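Local coordinates for protein putative acetyl/propionyl-CoA carboxylase, alpha subunit (Methylibium petroleiphilum, PDB 2O1Q) that is a putative acetylacetone dioxygenase of the cupin superfamily that binds zinc and probably acts as a metal-dependent oxidoreductase, at residues K20-A24 and A25-G29; H37-E41 and M42-T46. All coordinates share one frame; numbering follows the deposited sequence.

Contact 1: residues K20-A24 and A25-G29; sequences KPFPA and AFSTG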
loop_
_atom_site.group_PDB
_atom_site.type_symbol
_atom_site.label_atom_id
_atom_site.label_comp_id
_atom_site.label_asym_id
_atom_site.label_seq_id
_atom_site.Cartn_x
_atom_site.Cartn_y
_atom_site.Cartn_z
ATOM N N LYS A 20 -3.949 -26.911 7.315
ATOM C CA LYS A 20 -3.515 -26.936 8.711
ATOM C C LYS A 20 -4.656 -26.419 9.589
ATOM O O LYS A 20 -5.420 -25.580 9.194
ATOM C CB LYS A 20 -2.228 -26.086 8.957
ATOM C CG LYS A 20 -0.930 -26.618 8.359
ATOM C CD LYS A 20 0.292 -25.951 8.987
ATOM C CE LYS A 20 1.586 -26.537 8.469
ATOM N NZ LYS A 20 1.868 -26.022 7.110
ATOM N N PRO A 21 -4.773 -26.926 10.812
ATOM C CA PRO A 21 -5.775 -26.334 11.695
ATOM C C PRO A 21 -5.456 -24.850 11.987
ATOM O O PRO A 21 -4.289 -24.468 12.190
ATOM C CB PRO A 21 -5.715 -27.205 12.955
ATOM C CG PRO A 21 -4.863 -28.395 12.593
ATOM C CD PRO A 21 -4.020 -28.017 11.439
ATOM N N PHE A 22 -6.480 -23.992 11.925
ATOM C CA PHE A 22 -6.327 -22.615 12.263
ATOM C C PHE A 22 -6.317 -22.535 13.801
ATOM O O PHE A 22 -7.052 -23.280 14.473
ATOM C CB PHE A 22 -7.474 -21.772 11.656
ATOM C CG PHE A 22 -7.227 -20.328 11.732
ATOM C CD1 PHE A 22 -6.288 -19.747 10.914
ATOM C CD2 PHE A 22 -7.823 -19.555 12.727
ATOM C CE1 PHE A 22 -5.981 -18.419 11.026
ATOM C CE2 PHE A 22 -7.514 -18.237 12.848
ATOM C CZ PHE A 22 -6.595 -17.664 12.006
ATOM N N PRO A 23 -5.463 -21.681 14.370
ATOM C CA PRO A 23 -5.382 -21.616 15.825
ATOM C C PRO A 23 -6.694 -21.499 16.555
ATOM O O PRO A 23 -7.547 -20.658 16.212
ATOM C CB PRO A 23 -4.550 -20.360 16.063
ATOM C CG PRO A 23 -3.666 -20.303 14.938
ATOM C CD PRO A 23 -4.527 -20.717 13.756
ATOM N N ALA A 24 -6.845 -22.356 17.552
ATOM C CA ALA A 24 -8.005 -22.346 18.432
ATOM C C ALA A 24 -8.136 -21.068 19.235
ATOM O O ALA A 24 -9.219 -20.745 19.685
ATOM C CB ALA A 24 -7.963 -23.543 19.386
ATOM N N ALA A 25 -7.041 -20.361 19.434
ATOM C CA ALA A 25 -7.087 -19.124 20.186
ATOM C C ALA A 25 -7.930 -18.085 19.464
ATOM O O ALA A 25 -8.433 -17.170 20.097
ATOM C CB ALA A 25 -5.676 -18.571 20.445
ATOM N N PHE A 26 -8.080 -18.228 18.143
ATOM C CA PHE A 26 -8.679 -17.186 17.311
ATOM C C PHE A 26 -9.853 -17.684 16.469
ATOM O O PHE A 26 -10.324 -16.969 15.587
ATOM C CB PHE A 26 -7.600 -16.566 16.386
ATOM C CG PHE A 26 -6.409 -15.981 17.128
ATOM C CD1 PHE A 26 -6.588 -15.059 18.113
ATOM C CD2 PHE A 26 -5.111 -16.319 16.768
ATOM C CE1 PHE A 26 -5.500 -14.515 18.802
ATOM C CE2 PHE A 26 -4.013 -15.782 17.441
ATOM C CZ PHE A 26 -4.216 -14.875 18.470
ATOM N N SER A 27 -10.361 -18.876 16.761
ATOM C CA SER A 27 -11.467 -19.434 16.006
ATOM C C SER A 27 -12.069 -20.571 16.749
ATOM O O SER A 27 -11.483 -21.067 17.705
ATOM C CB SER A 27 -10.967 -19.972 14.682
ATOM O OG SER A 27 -10.102 -21.103 14.870
ATOM N N THR A 28 -13.275 -20.960 16.347
ATOM C CA THR A 28 -13.907 -22.159 16.887
ATOM C C THR A 28 -14.519 -22.928 15.725
ATOM O O THR A 28 -14.759 -22.373 14.656
ATOM C CB THR A 28 -14.991 -21.871 17.962
ATOM O OG1 THR A 28 -16.311 -21.868 17.393
ATOM C CG2 THR A 28 -14.728 -20.578 18.707
ATOM N N GLY A 29 -14.723 -24.218 15.913
ATOM C CA GLY A 29 -15.537 -24.993 15.028
ATOM C C GLY A 29 -14.800 -25.714 13.984
ATOM O O GLY A 29 -15.423 -26.274 13.090
#

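Contact 2: residues H37-E41 and M42-T46; sequences HVSPE and MGSWT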
loop_
_atom_site.group_PDB
_atom_site.type_symbol
_atom_site.label_atom_id
_atom_site.label_comp_id
_atom_site.label_asym_id
_atom_site.label_seq_id
_atom_site.Cartn_x
_atom_site.Cartn_y
_atom_site.Cartn_z
ATOM N N HIS A 37 0.780 -16.494 0.924
ATOM C CA HIS A 37 1.790 -15.460 0.655
ATOM C C HIS A 37 1.921 -14.515 1.829
ATOM O O HIS A 37 0.910 -14.150 2.473
ATOM C CB HIS A 37 1.456 -14.674 -0.622
ATOM C CG HIS A 37 2.327 -13.474 -0.844
ATOM N ND1 HIS A 37 3.565 -13.548 -1.436
ATOM C CD2 HIS A 37 2.124 -12.177 -0.554
ATOM C CE1 HIS A 37 4.112 -12.342 -1.446
ATOM N NE2 HIS A 37 3.240 -11.487 -0.941
ATOM N N VAL A 38 3.124 -14.054 2.088
ATOM C CA VAL A 38 3.357 -12.898 2.935
ATOM C C VAL A 38 4.257 -11.902 2.193
ATOM O O VAL A 38 5.217 -12.353 1.541
ATOM C CB VAL A 38 3.925 -13.248 4.334
ATOM C CG1 VAL A 38 2.968 -14.185 5.113
ATOM C CG2 VAL A 38 5.392 -13.757 4.244
ATOM N N SER A 39 4.027 -10.612 2.411
ATOM C CA SER A 39 4.785 -9.506 1.881
ATOM C C SER A 39 5.429 -8.787 3.062
ATOM O O SER A 39 4.747 -7.994 3.761
ATOM C CB SER A 39 3.883 -8.534 1.175
ATOM O OG SER A 39 3.574 -9.002 -0.146
ATOM N N PRO A 40 6.701 -9.064 3.323
ATOM C CA PRO A 40 7.342 -8.455 4.498
ATOM C C PRO A 40 7.459 -6.947 4.470
ATOM O O PRO A 40 7.585 -6.291 5.552
ATOM C CB PRO A 40 8.761 -9.081 4.487
ATOM C CG PRO A 40 8.651 -10.280 3.638
ATOM C CD PRO A 40 7.658 -9.899 2.572
ATOM N N GLU A 41 7.497 -6.371 3.269
ATOM C CA GLU A 41 7.679 -4.936 3.204
ATOM C C GLU A 41 6.408 -4.173 3.575
ATOM O O GLU A 41 6.445 -3.306 4.445
ATOM C CB GLU A 41 8.154 -4.546 1.835
ATOM C CG GLU A 41 8.483 -3.104 1.697
ATOM C CD GLU A 41 8.638 -2.674 0.265
ATOM O OE1 GLU A 41 9.729 -2.929 -0.331
ATOM O OE2 GLU A 41 7.659 -2.145 -0.315
HETATM N N MSE A 42 5.284 -4.471 2.911
HETATM C CA MSE A 42 4.052 -3.774 3.140
HETATM C C MSE A 42 3.370 -4.334 4.347
HETATM O O MSE A 42 2.469 -3.643 4.876
HETATM C CB MSE A 42 3.211 -3.910 1.908
HETATM C CG MSE A 42 1.981 -3.051 1.916
HETATM SE SE MSE A 42 1.138 -2.866 0.154
HETATM C CE MSE A 42 2.579 -3.768 -0.882
ATOM N N GLY A 43 3.668 -5.577 4.731
ATOM C CA GLY A 43 2.905 -6.226 5.785
ATOM C C GLY A 43 1.595 -6.849 5.323
ATOM O O GLY A 43 0.668 -7.080 6.125
ATOM N N SER A 44 1.474 -7.183 4.045
ATOM C CA SER A 44 0.286 -7.830 3.575
ATOM C C SER A 44 0.475 -9.365 3.547
ATOM O O SER A 44 1.598 -9.859 3.681
ATOM C CB SER A 44 -0.163 -7.220 2.248
ATOM O OG SER A 44 0.855 -7.551 1.309
ATOM N N TRP A 45 -0.638 -10.106 3.524
ATOM C CA TRP A 45 -0.587 -11.550 3.582
ATOM C C TRP A 45 -1.919 -12.079 3.016
ATOM O O TRP A 45 -2.918 -11.335 2.952
ATOM C CB TRP A 45 -0.290 -12.042 5.002
ATOM C CG TRP A 45 -1.192 -11.469 6.082
ATOM C CD1 TRP A 45 -1.171 -10.189 6.584
ATOM C CD2 TRP A 45 -2.159 -12.188 6.834
ATOM N NE1 TRP A 45 -2.091 -10.081 7.603
ATOM C CE2 TRP A 45 -2.709 -11.301 7.771
ATOM C CE3 TRP A 45 -2.623 -13.535 6.800
ATOM C CZ2 TRP A 45 -3.700 -11.686 8.672
ATOM C CZ3 TRP A 45 -3.602 -13.927 7.713
ATOM C CH2 TRP A 45 -4.154 -12.984 8.626
ATOM N N THR A 46 -1.940 -13.317 2.532
ATOM C CA THR A 46 -3.032 -13.878 1.781
ATOM C C THR A 46 -3.106 -15.350 2.140
ATOM O O THR A 46 -2.051 -16.036 2.283
ATOM C CB THR A 46 -2.725 -13.746 0.297
ATOM O OG1 THR A 46 -2.507 -12.379 -0.051
ATOM C CG2 THR A 46 -3.777 -14.356 -0.543
#

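Contact 1: residues K20-A24 and A25-G29
With chi1 at 67°, S27 places its OG between its backbone N and carbonyl carbon, from where it donates to P23 O at 2.9 Å. F22 carries its CG anti to the backbone N (chi1 -168°), which brings the ring edge at CD2 within 3.5 Å of S27 OG, near the ring plane. A second donor reaches P23 O: F26 N at 3.1 Å, nearly straight (160° at the hydrogen). This bond closes a beta turn over A24 and A25. The two donors approach from opposite faces of the carbonyl plane, each well out of it, so the oxygen is gripped from both sides. With an alanine in place of S27, P23 O would probably keep only F26 N, and a gap would open at the rim of F22. Apolar packing adds F22 CE2 against F26 CB at 3.9 Å, the two side chains crossing at about a right angle, and P23 CB against F26 CD2 at 4.1 Å. The turn carries the chain from strand 20-21 to strand 27-28, which belong to different sheets; F22 meets W33 and F57 edge-to-face, and F26 stacks on F123 and touches A132 and I134 of strand 130-134.

Contact 2: residues H37-E41 and M42-T46
H37 and T46 exchange two backbone hydrogen bonds, T46 N to H37 O at 3.0 Å and H37 N to T46 O at 3.2 Å, as an antiparallel hydrogen-bonded pair; the local strand axes run 175° apart. Nearer the turn S39 N gives a bond of 2.8 Å to S44 O. S39 O takes G43 N at 2.8 Å and, weakly, S44 N, the pattern of a G1 beta bulge, with G43 at a positive phi of 82°. Among side-chain bonds, S39 OG is hydrogen-bonded to H37 NE2 at 2.6 Å, at the ring's edge and in its plane; E10 takes ND1, so both ring nitrogens are held and the ring's rotation is fixed. E41, its CG anti to the backbone N and the chain extended beyond, carries its carboxylate to the backbone N atoms of E41 and M42 (selenomethionine) of the second subunit. T46 OG1 bonds to S116 and to E67 of the third subunit. On the V38/W45 face, V38 CG1 meets W45 CB at 3.9 Å; the indole leads away, stacking on F117 and bonding through NE1 to G119 O. Most polar groups are thus met within the chain, while E41's intersubunit bonds are consistent with a turn that takes part in the interface.

How the contacts relate
Contact 1 is a surface turn and contact 2 a buried hairpin; their centres lie 21 Å apart and their nearest atoms about 6 Å, without touching. They follow in series along the chain and share one sheet, in which strand 20-21 neighbours strand 32-39. Contact 1 leaves that sheet for the second one, whereas contact 2 joins consecutive strands, 32-39 and 44-51, within it. Their chemistry differs accordingly: a single carbonyl gripped by two donors, beside aromatic rings packed within the chain, for 20-29; a ladder of backbone bonds with some polar side chains, E41 above all, answered by other subunits for 37-46. No other chain of the assembly touches contact 1.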